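Long-range contacts in SnoaL-like domain-containing protein (Kribbella flavida, PDB 4GB5), which is of unknown function but adopts a SnoaL-like fold of the NTF2 clan, in which a curved sheet and helices often enclose a pocket for a small molecule: residues Asp22-Lys27 and Ala67-Phe72; His77-His82 and Ile93-Arg98; Asp110-Trp115 and Gln144-Leu149; Trp115-Phe120 and Val137-Ser142. All blocks are in the same frame, centred on the assembly; numbering follows the deposited sequence.

Interaction 1. Residues Asp22-Lys27 and Ala67-Phe72; sequences DIADLK and ASFGAF
With CG beside its backbone N (chi1 -79°) and every later torsion extended, the side chain of Lys27 reaches across to the end of 67-72, while the matching turn in Phe69 (chi1 -77°) sets its ring before Ala24. The contact joins the C-terminal ends of helices 6-25 and 58-69 in the alpha+beta cone of the NTF2-like fold. Lys27, at positive phi, ends the first helix in a Schellman motif. Ala24 CB sits over one face of the Phe69 ring, nearer its rim than its centre, in a CH-pi contact 4.1 Å from the centroid; the closest ring atom is Phe69 CZ, 3.8 Å from Ala24 CB. His77 of strand 74-87 packs against both residues. Asp25 bonds His77 N and, through the same oxygen, His96 of the second subunit. The type I turn from Phe69 to Phe72 presents two carbonyls to the ammonium. Lys27 was modelled in two conformers; in the one described, NZ bonds Phe69 O only weakly, at 3.3 Å, but meets Phe72 O at 2.7 Å, almost in line with that C=O bond (172°).

Interaction 2. Residues His77-His82 and Ile93-Arg98; sequences HAITGH and IHAHVR
His96, Arg98 and Ala78 bury the most surface between these antiparallel strands, neighbours in a beta hairpin. Ala78 and Arg98 form one hydrogen-bonded pair: Ala78 N meets Arg98 O at 2.9 Å, almost perfectly straight at 179°, and Arg98 N returns the bond to Ala78 O. The small Ala78 CB lies beside the root of the extended arginine, whose guanidinium leads away to Glu100 of its own chain, Glu100 of the third subunit and a bound phosphate. His96 forms the next such pair, with Thr80, and its CB packs 3.3 Å from Thr80 OG1. CG of His96 stands beside its own backbone N (chi1 -85°), which carries the imidazole clear of Thr80; an in-plane water lies 2.7 Å from His96 ND1 and also binds Gly81 O. On the other face, Ile79 CG1 and Val97 CG2 run side by side, 4.1 Å apart. Beyond Thr80 a beta bulge sets Gly81, with positive phi, and His82 against the single residue Ala95. Backbone bonds thus fix the register, leaving the polar ends of His96 and Arg98 for partners that include another subunit; the imidazole is held at both nitrogens, ND1 by the water shared with Gly81 O and NE2 by Asp25 of the third subunit.

Interaction 3. Residues Asp110-Trp115 and Gln144-Leu149; sequences DGPDRW and QENAHL
Leu149 pushes its CD1 methyl into the hollow of the backbone bend at Pro112-Arg114, 3.5 Å from Pro112 O and 3.6 Å from Arg114 N. The Pro112 ring is the answering bump: its CB rests by the amide of Asn146, and its CG meets the edge of the His148 ring near CE1. Asn146, at positive phi where strand 131-145 ends, swings its side chain toward 110-115, and ND2 gives Arg114 O a 2.9 Å bond lying in the amide plane. Trp115 CG is anti to the backbone N (chi1 173°), which lays the indole edge along 144-147; CD1 meets Glu145 O at the ring edge and also touches Ala147 CA, which approaches obliquely, and NE1 donates to Gln144 OE1 at 2.8 Å, within the planes of both ring and carbonyl. Arg114, bent at chi2 and chi3, doubles back to grip Glu145 end-on: NH1 at 2.8 Å and NH2 at 3.0 Å both reach OE1, from one face of a carboxylate turned 38° from the guanidinium. Were Arg114 replaced by alanine, Glu145 OE1 would probably lose its charge mate, the carboxylate would be freer to swing, and the bound phosphate would have one cation fewer beside it. The contact joins the start of strand 114-128 to the turn leading into helix 148-151, with Trp115 stacked on His101 of strand 90-102 and packed against Val48 of helix 46-49.

Interaction 4. Residues Trp115-Phe120 and Val137-Ser142; sequences WLVVGF and VKLTAS
Phe120 and Thr140 form the hydrogen-bonded pair of an antiparallel beta hairpin, part of the strongly bent sheet of the NTF2-like fold. Phe120 N reaches Thr140 O at 2.9 Å, and Thr140 N returns the bond to Phe120 O at the same distance. The Phe120 side chain can be followed outward. Its CB touches Ala95 O on strand 90-102. CG stands beside the backbone N (chi1 -46°), which brings the CD1-CE1 side of the ring back over the partner strand: CD1 comes 3.7 Å from Thr140 O and CE1 4.1 Å from Ser142 CB. On the other side of the ring, CD2 packs on His94, the two ring planes about 20° apart, while CE2 belongs to an edge-to-face pairing with His96. The side chain also packs on Leu26 of the third subunit, so the Phe120 ring lies at a subunit interface.

Gly119, paired with Ala141, lets the strands close to 4.2 Å between CA atoms; any CB at Gly119 would run into Thr140 O. On the face opposite Phe120, Val117 CG1 touches Ala141 CB and, less closely, Leu139 CD2, and Leu139 CD1 lies against Phe120 O. At Ser142 the strand turns a corner, consistent with a beta bulge, Ser142 and Tyr143 both bonding Val118 through their backbones. There Val118 O accepts the bond from Ser142 N at 2.8 Å, and the serine hydroxyl folds back so that OG rests 3.5 Å from Val118 CG2.

In the fold
Along the chain interaction 1 closes before interaction 2 opens, interaction 2 precedes the other two, and interaction 4 lies within the hairpin whose open end interaction 3 ties together. Interactions 2, 3 and 4 share one mixed sheet, strands 90-102 and 114-128 being neighbours: centres of 2 and 4 are about 9 Å apart and linked by Val97 N to Gly119 O, while 3 and 4, about 15 Å apart, share Trp115. Interaction 1 joins two helix ends, touching interaction 2 through His77 and the others through Phe72 against Trp115. Interactions 2 and 4 both meet the third subunit, so the bent sheet shapes the fold and also builds the trimer.

Interaction 1. Residues Asp22-Lys27 and Ala67-Phe72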
# COMPACT_ATOMS: atom_id res chain seq x y z
N ASP A 22 8.90 -9.36 -0.46
CA ASP A 22 9.04 -10.52 -1.32
C ASP A 22 9.64 -11.74 -0.60
O ASP A 22 9.25 -12.85 -0.90
CB ASP A 22 9.96 -10.22 -2.50
CG ASP A 22 9.33 -9.30 -3.54
OD1 ASP A 22 8.08 -9.34 -3.68
OD2 ASP A 22 10.11 -8.60 -4.27
N ILE A 23 10.57 -11.55 0.35
CA ILE A 23 11.12 -12.69 1.11
C ILE A 23 9.99 -13.52 1.66
O ILE A 23 9.93 -14.74 1.45
CB ILE A 23 12.05 -12.21 2.25
CG1 ILE A 23 13.36 -11.69 1.65
CG2 ILE A 23 12.39 -13.35 3.21
CD1 ILE A 23 14.20 -10.87 2.61
N ALA A 24 9.11 -12.88 2.41
CA ALA A 24 8.04 -13.61 3.04
C ALA A 24 7.03 -14.09 2.03
O ALA A 24 6.63 -15.25 2.04
CB ALA A 24 7.36 -12.73 4.04
N ASP A 25 6.60 -13.22 1.14
CA ASP A 25 5.40 -13.51 0.35
C ASP A 25 5.69 -14.43 -0.83
O ASP A 25 4.79 -15.17 -1.29
CB ASP A 25 4.72 -12.21 -0.12
CG ASP A 25 4.27 -11.33 1.01
OD1 ASP A 25 4.07 -11.82 2.14
OD2 ASP A 25 4.11 -10.09 0.79
N LEU A 26 6.93 -14.44 -1.31
CA LEU A 26 7.38 -15.47 -2.29
C LEU A 26 8.00 -16.68 -1.61
O LEU A 26 8.36 -17.63 -2.29
CB LEU A 26 8.42 -14.89 -3.25
CG LEU A 26 8.01 -13.72 -4.14
CD1 LEU A 26 9.18 -13.06 -4.82
CD2 LEU A 26 6.95 -14.17 -5.15
N LYS A 27 8.10 -16.66 -0.28
CA LYS A 27 8.73 -17.71 0.55
C LYS A 27 10.12 -18.10 0.11
O LYS A 27 10.46 -19.29 -0.01
CB LYS A 27 7.84 -18.95 0.68
CG LYS A 27 6.74 -18.79 1.70
CD LYS A 27 6.06 -20.10 2.02
CE LYS A 27 4.68 -19.94 2.61
NZ LYS A 27 4.05 -21.24 2.87
N ALA A 67 10.71 -21.77 8.74
CA ALA A 67 9.89 -22.57 9.64
C ALA A 67 8.56 -21.92 9.98
O ALA A 67 7.51 -22.55 9.93
CB ALA A 67 10.68 -22.89 10.91
N SER A 68 8.57 -20.65 10.34
CA SER A 68 7.34 -20.00 10.78
C SER A 68 6.36 -19.72 9.63
O SER A 68 5.15 -19.96 9.72
CB SER A 68 7.64 -18.75 11.60
OG SER A 68 8.34 -17.76 10.86
N PHE A 69 6.87 -19.22 8.51
CA PHE A 69 6.00 -18.94 7.37
C PHE A 69 5.53 -20.24 6.71
O PHE A 69 4.56 -20.24 5.97
CB PHE A 69 6.67 -17.96 6.38
CG PHE A 69 6.64 -16.53 6.82
CD1 PHE A 69 5.48 -15.79 6.71
CD2 PHE A 69 7.76 -15.89 7.28
CE1 PHE A 69 5.44 -14.44 7.13
CE2 PHE A 69 7.72 -14.57 7.68
CZ PHE A 69 6.55 -13.84 7.57
N GLY A 70 6.15 -21.37 7.04
CA GLY A 70 5.66 -22.66 6.60
C GLY A 70 4.30 -23.06 7.14
O GLY A 70 3.64 -23.97 6.63
N ALA A 71 3.86 -22.35 8.17
CA ALA A 71 2.55 -22.57 8.75
C ALA A 71 1.45 -21.96 7.87
O ALA A 71 0.28 -22.30 8.07
CB ALA A 71 2.49 -21.95 10.10
N PHE A 72 1.80 -21.07 6.94
CA PHE A 72 0.80 -20.31 6.18
C PHE A 72 0.69 -20.72 4.74
O PHE A 72 1.69 -20.92 4.05
CB PHE A 72 1.16 -18.82 6.24
CG PHE A 72 1.27 -18.32 7.65
CD1 PHE A 72 0.20 -18.41 8.48
CD2 PHE A 72 2.44 -17.79 8.15
CE1 PHE A 72 0.25 -17.99 9.79
CE2 PHE A 72 2.50 -17.36 9.51
CZ PHE A 72 1.42 -17.49 10.31

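Interaction 2. Residues His77-His82 and Ile93-Arg98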
# COMPACT_ATOMS: atom_id res chain seq x y z
N HIS A 77 2.32 -8.84 2.56
CA HIS A 77 2.78 -7.67 3.27
C HIS A 77 2.63 -6.46 2.39
O HIS A 77 3.32 -6.38 1.38
CB HIS A 77 4.26 -7.80 3.69
CG HIS A 77 4.50 -8.84 4.72
ND1 HIS A 77 4.33 -10.17 4.47
CD2 HIS A 77 4.94 -8.74 6.00
CE1 HIS A 77 4.61 -10.87 5.56
NE2 HIS A 77 5.01 -10.02 6.50
N ALA A 78 1.79 -5.51 2.82
CA ALA A 78 1.63 -4.24 2.12
C ALA A 78 2.34 -3.18 2.94
O ALA A 78 1.86 -2.78 4.01
CB ALA A 78 0.17 -3.93 1.97
N ILE A 79 3.48 -2.73 2.45
CA ILE A 79 4.34 -1.74 3.16
C ILE A 79 4.24 -0.42 2.41
O ILE A 79 4.48 -0.34 1.20
CB ILE A 79 5.77 -2.24 3.26
CG1 ILE A 79 5.78 -3.67 3.82
CG2 ILE A 79 6.65 -1.29 4.06
CD1 ILE A 79 7.14 -4.27 3.95
N THR A 80 3.87 0.62 3.15
CA THR A 80 3.55 1.90 2.57
C THR A 80 4.05 3.04 3.42
O THR A 80 4.46 2.84 4.59
CB THR A 80 2.01 2.05 2.45
OG1 THR A 80 1.41 2.00 3.76
CG2 THR A 80 1.42 1.00 1.61
N GLY A 81 4.04 4.26 2.90
CA GLY A 81 4.27 5.41 3.77
C GLY A 81 5.68 5.57 4.30
O GLY A 81 5.88 6.05 5.41
N HIS A 82 6.68 5.26 3.48
CA HIS A 82 8.08 5.28 3.92
C HIS A 82 8.54 6.68 4.27
O HIS A 82 8.40 7.61 3.47
CB HIS A 82 9.00 4.69 2.84
CG HIS A 82 8.47 3.43 2.25
ND1 HIS A 82 7.45 3.43 1.32
CD2 HIS A 82 8.82 2.14 2.43
CE1 HIS A 82 7.21 2.19 0.96
NE2 HIS A 82 8.00 1.38 1.64
N ILE A 93 14.29 4.21 8.62
CA ILE A 93 13.06 4.21 7.89
C ILE A 93 11.92 3.86 8.81
O ILE A 93 11.93 2.81 9.44
CB ILE A 93 13.05 3.18 6.79
CG1 ILE A 93 14.31 3.24 5.93
CG2 ILE A 93 11.79 3.33 5.96
CD1 ILE A 93 15.45 2.41 6.36
N HIS A 94 10.91 4.70 8.81
CA HIS A 94 9.64 4.41 9.44
C HIS A 94 8.64 4.12 8.34
O HIS A 94 8.57 4.88 7.36
CB HIS A 94 9.18 5.60 10.28
CG HIS A 94 7.77 5.52 10.73
ND1 HIS A 94 7.42 4.90 11.92
CD2 HIS A 94 6.62 6.01 10.20
CE1 HIS A 94 6.10 5.00 12.08
NE2 HIS A 94 5.59 5.63 11.04
N ALA A 95 7.86 3.08 8.49
CA ALA A 95 6.86 2.77 7.46
C ALA A 95 5.64 2.14 8.07
O ALA A 95 5.71 1.55 9.16
CB ALA A 95 7.44 1.86 6.34
N HIS A 96 4.54 2.20 7.34
CA HIS A 96 3.35 1.41 7.66
C HIS A 96 3.46 0.00 7.08
O HIS A 96 4.00 -0.20 5.98
CB HIS A 96 2.12 2.05 7.01
CG HIS A 96 1.49 3.15 7.79
ND1 HIS A 96 2.16 4.29 8.19
CD2 HIS A 96 0.22 3.27 8.27
CE1 HIS A 96 1.33 5.05 8.89
NE2 HIS A 96 0.15 4.45 8.95
N VAL A 97 2.91 -0.97 7.81
CA VAL A 97 2.76 -2.32 7.32
C VAL A 97 1.42 -2.90 7.66
O VAL A 97 0.93 -2.78 8.78
CB VAL A 97 3.91 -3.25 7.82
CG1 VAL A 97 4.05 -3.28 9.29
CG2 VAL A 97 3.74 -4.69 7.27
N ARG A 98 0.84 -3.57 6.66
CA ARG A 98 -0.34 -4.41 6.83
C ARG A 98 0.02 -5.81 6.37
O ARG A 98 0.26 -6.02 5.17
CB ARG A 98 -1.49 -3.83 6.02
CG ARG A 98 -2.80 -4.62 6.20
CD ARG A 98 -3.96 -3.92 5.50
NE ARG A 98 -5.22 -4.46 5.92
CZ ARG A 98 -5.75 -5.61 5.53
NH1 ARG A 98 -5.13 -6.37 4.64
NH2 ARG A 98 -6.91 -5.97 5.99
O HOH W 1 4.40 5.76 7.74

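Interaction 3. Residues Asp110-Trp115 and Gln144-Leu149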
# COMPACT_ATOMS: atom_id res chain seq x y z
N ASP A 110 -13.32 -24.70 10.64
CA ASP A 110 -14.48 -23.89 10.29
C ASP A 110 -14.39 -22.48 10.86
O ASP A 110 -15.34 -21.70 10.76
CB ASP A 110 -15.78 -24.57 10.76
CG ASP A 110 -15.78 -24.89 12.25
OD1 ASP A 110 -15.24 -24.09 13.05
OD2 ASP A 110 -16.36 -25.94 12.63
N GLY A 111 -13.25 -22.15 11.44
CA GLY A 111 -13.06 -20.88 12.11
C GLY A 111 -12.33 -19.87 11.26
O GLY A 111 -12.16 -20.04 10.05
N PRO A 112 -11.90 -18.78 11.89
CA PRO A 112 -11.16 -17.75 11.15
C PRO A 112 -9.88 -18.33 10.60
O PRO A 112 -9.30 -19.24 11.18
CB PRO A 112 -10.89 -16.69 12.21
CG PRO A 112 -10.94 -17.39 13.49
CD PRO A 112 -11.93 -18.51 13.34
N ASP A 113 -9.43 -17.79 9.48
CA ASP A 113 -8.22 -18.32 8.88
C ASP A 113 -7.18 -17.27 8.58
O ASP A 113 -6.14 -17.61 8.07
CB ASP A 113 -8.52 -19.13 7.64
CG ASP A 113 -9.00 -18.31 6.48
OD1 ASP A 113 -9.21 -17.10 6.64
OD2 ASP A 113 -9.18 -18.94 5.40
N ARG A 114 -7.42 -16.02 8.94
CA ARG A 114 -6.47 -14.98 8.55
C ARG A 114 -6.00 -14.19 9.76
O ARG A 114 -6.80 -13.57 10.47
CB ARG A 114 -7.06 -14.02 7.51
CG ARG A 114 -6.07 -13.03 6.90
CD ARG A 114 -5.98 -11.80 7.72
NE ARG A 114 -7.10 -10.88 7.54
CZ ARG A 114 -7.95 -10.45 8.47
NH1 ARG A 114 -8.00 -10.98 9.69
NH2 ARG A 114 -8.87 -9.54 8.14
N TRP A 115 -4.69 -14.25 10.00
CA TRP A 115 -4.04 -13.49 11.05
C TRP A 115 -3.58 -12.18 10.41
O TRP A 115 -2.77 -12.16 9.49
CB TRP A 115 -2.82 -14.26 11.60
CG TRP A 115 -1.98 -13.50 12.56
CD1 TRP A 115 -2.39 -12.58 13.53
CD2 TRP A 115 -0.55 -13.59 12.68
NE1 TRP A 115 -1.28 -12.11 14.22
CE2 TRP A 115 -0.16 -12.71 13.69
CE3 TRP A 115 0.43 -14.31 12.00
CZ2 TRP A 115 1.18 -12.56 14.06
CZ3 TRP A 115 1.73 -14.14 12.36
CH2 TRP A 115 2.10 -13.30 13.40
N GLN A 144 -3.97 -6.36 16.01
CA GLN A 144 -3.94 -7.67 15.41
C GLN A 144 -5.32 -8.27 15.42
O GLN A 144 -6.09 -8.08 16.36
CB GLN A 144 -3.03 -8.61 16.17
CG GLN A 144 -1.56 -8.18 16.27
CD GLN A 144 -0.71 -9.26 16.89
OE1 GLN A 144 -0.59 -10.38 16.36
NE2 GLN A 144 -0.10 -8.94 18.01
N GLU A 145 -5.61 -9.03 14.38
CA GLU A 145 -6.82 -9.84 14.32
C GLU A 145 -6.46 -11.32 14.23
O GLU A 145 -5.61 -11.71 13.45
CB GLU A 145 -7.65 -9.43 13.12
CG GLU A 145 -9.11 -9.60 13.20
CD GLU A 145 -9.77 -8.82 12.09
OE1 GLU A 145 -9.81 -9.36 10.99
OE2 GLU A 145 -10.25 -7.68 12.32
N ASN A 146 -7.11 -12.12 15.06
CA ASN A 146 -6.88 -13.55 15.08
C ASN A 146 -5.43 -13.93 15.42
O ASN A 146 -4.90 -14.89 14.88
CB ASN A 146 -7.34 -14.23 13.78
CG ASN A 146 -8.80 -13.93 13.47
OD1 ASN A 146 -9.65 -13.97 14.37
ND2 ASN A 146 -9.10 -13.58 12.23
N ALA A 147 -4.84 -13.24 16.39
CA ALA A 147 -3.46 -13.52 16.78
C ALA A 147 -3.30 -14.95 17.31
O ALA A 147 -2.21 -15.54 17.24
CB ALA A 147 -3.00 -12.53 17.80
N HIS A 148 -4.39 -15.52 17.82
CA HIS A 148 -4.32 -16.90 18.32
C HIS A 148 -3.94 -17.88 17.20
O HIS A 148 -3.43 -18.97 17.48
CB HIS A 148 -5.65 -17.33 18.94
CG HIS A 148 -6.74 -17.57 17.93
ND1 HIS A 148 -7.43 -16.55 17.33
CD2 HIS A 148 -7.24 -18.72 17.42
CE1 HIS A 148 -8.32 -17.05 16.49
NE2 HIS A 148 -8.23 -18.37 16.53
N LEU A 149 -4.18 -17.52 15.94
CA LEU A 149 -3.80 -18.39 14.83
C LEU A 149 -2.27 -18.48 14.63
O LEU A 149 -1.77 -19.45 14.08
CB LEU A 149 -4.44 -17.89 13.52
CG LEU A 149 -5.97 -17.90 13.47
CD1 LEU A 149 -6.51 -17.41 12.10
CD2 LEU A 149 -6.45 -19.28 13.74

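Interaction 4. Residues Trp115-Phe120 and Val137-Ser142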
# COMPACT_ATOMS: atom_id res chain seq x y z
N TRP A 115 -4.69 -14.25 10.00
CA TRP A 115 -4.04 -13.49 11.05
C TRP A 115 -3.58 -12.18 10.41
O TRP A 115 -2.77 -12.16 9.49
CB TRP A 115 -2.82 -14.26 11.60
CG TRP A 115 -1.98 -13.50 12.56
CD1 TRP A 115 -2.39 -12.58 13.53
CD2 TRP A 115 -0.55 -13.59 12.68
NE1 TRP A 115 -1.28 -12.11 14.22
CE2 TRP A 115 -0.16 -12.71 13.69
CE3 TRP A 115 0.43 -14.31 12.00
CZ2 TRP A 115 1.18 -12.56 14.06
CZ3 TRP A 115 1.73 -14.14 12.36
CH2 TRP A 115 2.10 -13.30 13.40
N LEU A 116 -4.09 -11.09 10.95
CA LEU A 116 -3.75 -9.74 10.49
C LEU A 116 -2.93 -9.01 11.51
O LEU A 116 -3.29 -8.97 12.69
CB LEU A 116 -5.04 -8.92 10.26
CG LEU A 116 -4.79 -7.54 9.65
CD1 LEU A 116 -4.26 -7.58 8.26
CD2 LEU A 116 -6.13 -6.77 9.72
N VAL A 117 -1.81 -8.45 11.04
CA VAL A 117 -1.03 -7.52 11.86
C VAL A 117 -0.95 -6.22 11.12
O VAL A 117 -0.53 -6.20 9.96
CB VAL A 117 0.40 -8.03 12.06
CG1 VAL A 117 1.22 -6.99 12.84
CG2 VAL A 117 0.36 -9.34 12.76
N VAL A 118 -1.34 -5.12 11.77
CA VAL A 118 -1.11 -3.78 11.24
C VAL A 118 -0.22 -3.03 12.21
O VAL A 118 -0.27 -3.26 13.41
CB VAL A 118 -2.41 -2.98 10.96
CG1 VAL A 118 -3.13 -3.53 9.69
CG2 VAL A 118 -3.28 -2.98 12.13
N GLY A 119 0.55 -2.09 11.69
CA GLY A 119 1.42 -1.30 12.54
C GLY A 119 2.54 -0.73 11.70
O GLY A 119 2.31 -0.28 10.57
N PHE A 120 3.73 -0.71 12.29
CA PHE A 120 4.83 0.08 11.74
C PHE A 120 6.14 -0.67 11.80
O PHE A 120 6.40 -1.44 12.71
CB PHE A 120 4.99 1.36 12.54
CG PHE A 120 3.70 2.05 12.82
CD1 PHE A 120 2.98 1.78 13.97
CD2 PHE A 120 3.20 2.92 11.88
CE1 PHE A 120 1.76 2.37 14.20
CE2 PHE A 120 1.96 3.52 12.09
CZ PHE A 120 1.24 3.24 13.26
N VAL A 137 15.41 -4.52 11.98
CA VAL A 137 13.98 -4.53 11.72
C VAL A 137 13.25 -4.49 13.05
O VAL A 137 13.55 -5.32 13.94
CB VAL A 137 13.55 -5.80 10.96
CG1 VAL A 137 12.05 -5.86 10.72
CG2 VAL A 137 14.30 -5.90 9.66
N LYS A 138 12.33 -3.56 13.19
CA LYS A 138 11.52 -3.49 14.38
C LYS A 138 10.07 -3.28 13.98
O LYS A 138 9.74 -2.32 13.29
CB LYS A 138 11.95 -2.37 15.29
CG LYS A 138 11.04 -2.18 16.49
CD LYS A 138 11.56 -1.06 17.36
CE LYS A 138 10.67 -0.77 18.57
NZ LYS A 138 11.24 0.41 19.36
N LEU A 139 9.20 -4.19 14.42
CA LEU A 139 7.83 -4.14 14.11
C LEU A 139 7.06 -3.79 15.37
O LEU A 139 7.18 -4.50 16.35
CB LEU A 139 7.39 -5.51 13.62
CG LEU A 139 5.89 -5.76 13.49
CD1 LEU A 139 5.34 -4.83 12.44
CD2 LEU A 139 5.56 -7.24 13.18
N THR A 140 6.28 -2.73 15.31
CA THR A 140 5.37 -2.30 16.39
C THR A 140 3.93 -2.47 15.89
O THR A 140 3.51 -1.80 14.95
CB THR A 140 5.66 -0.85 16.78
OG1 THR A 140 7.00 -0.69 17.26
CG2 THR A 140 4.71 -0.41 17.91
N ALA A 141 3.16 -3.36 16.50
CA ALA A 141 1.78 -3.58 16.08
C ALA A 141 0.83 -2.56 16.69
O ALA A 141 0.91 -2.31 17.90
CB ALA A 141 1.32 -4.96 16.46
N SER A 142 -0.02 -1.97 15.87
CA SER A 142 -1.09 -1.16 16.38
C SER A 142 -2.34 -2.00 16.67
O SER A 142 -3.12 -1.65 17.55
CB SER A 142 -1.39 -0.06 15.37
OG SER A 142 -1.75 -0.65 14.18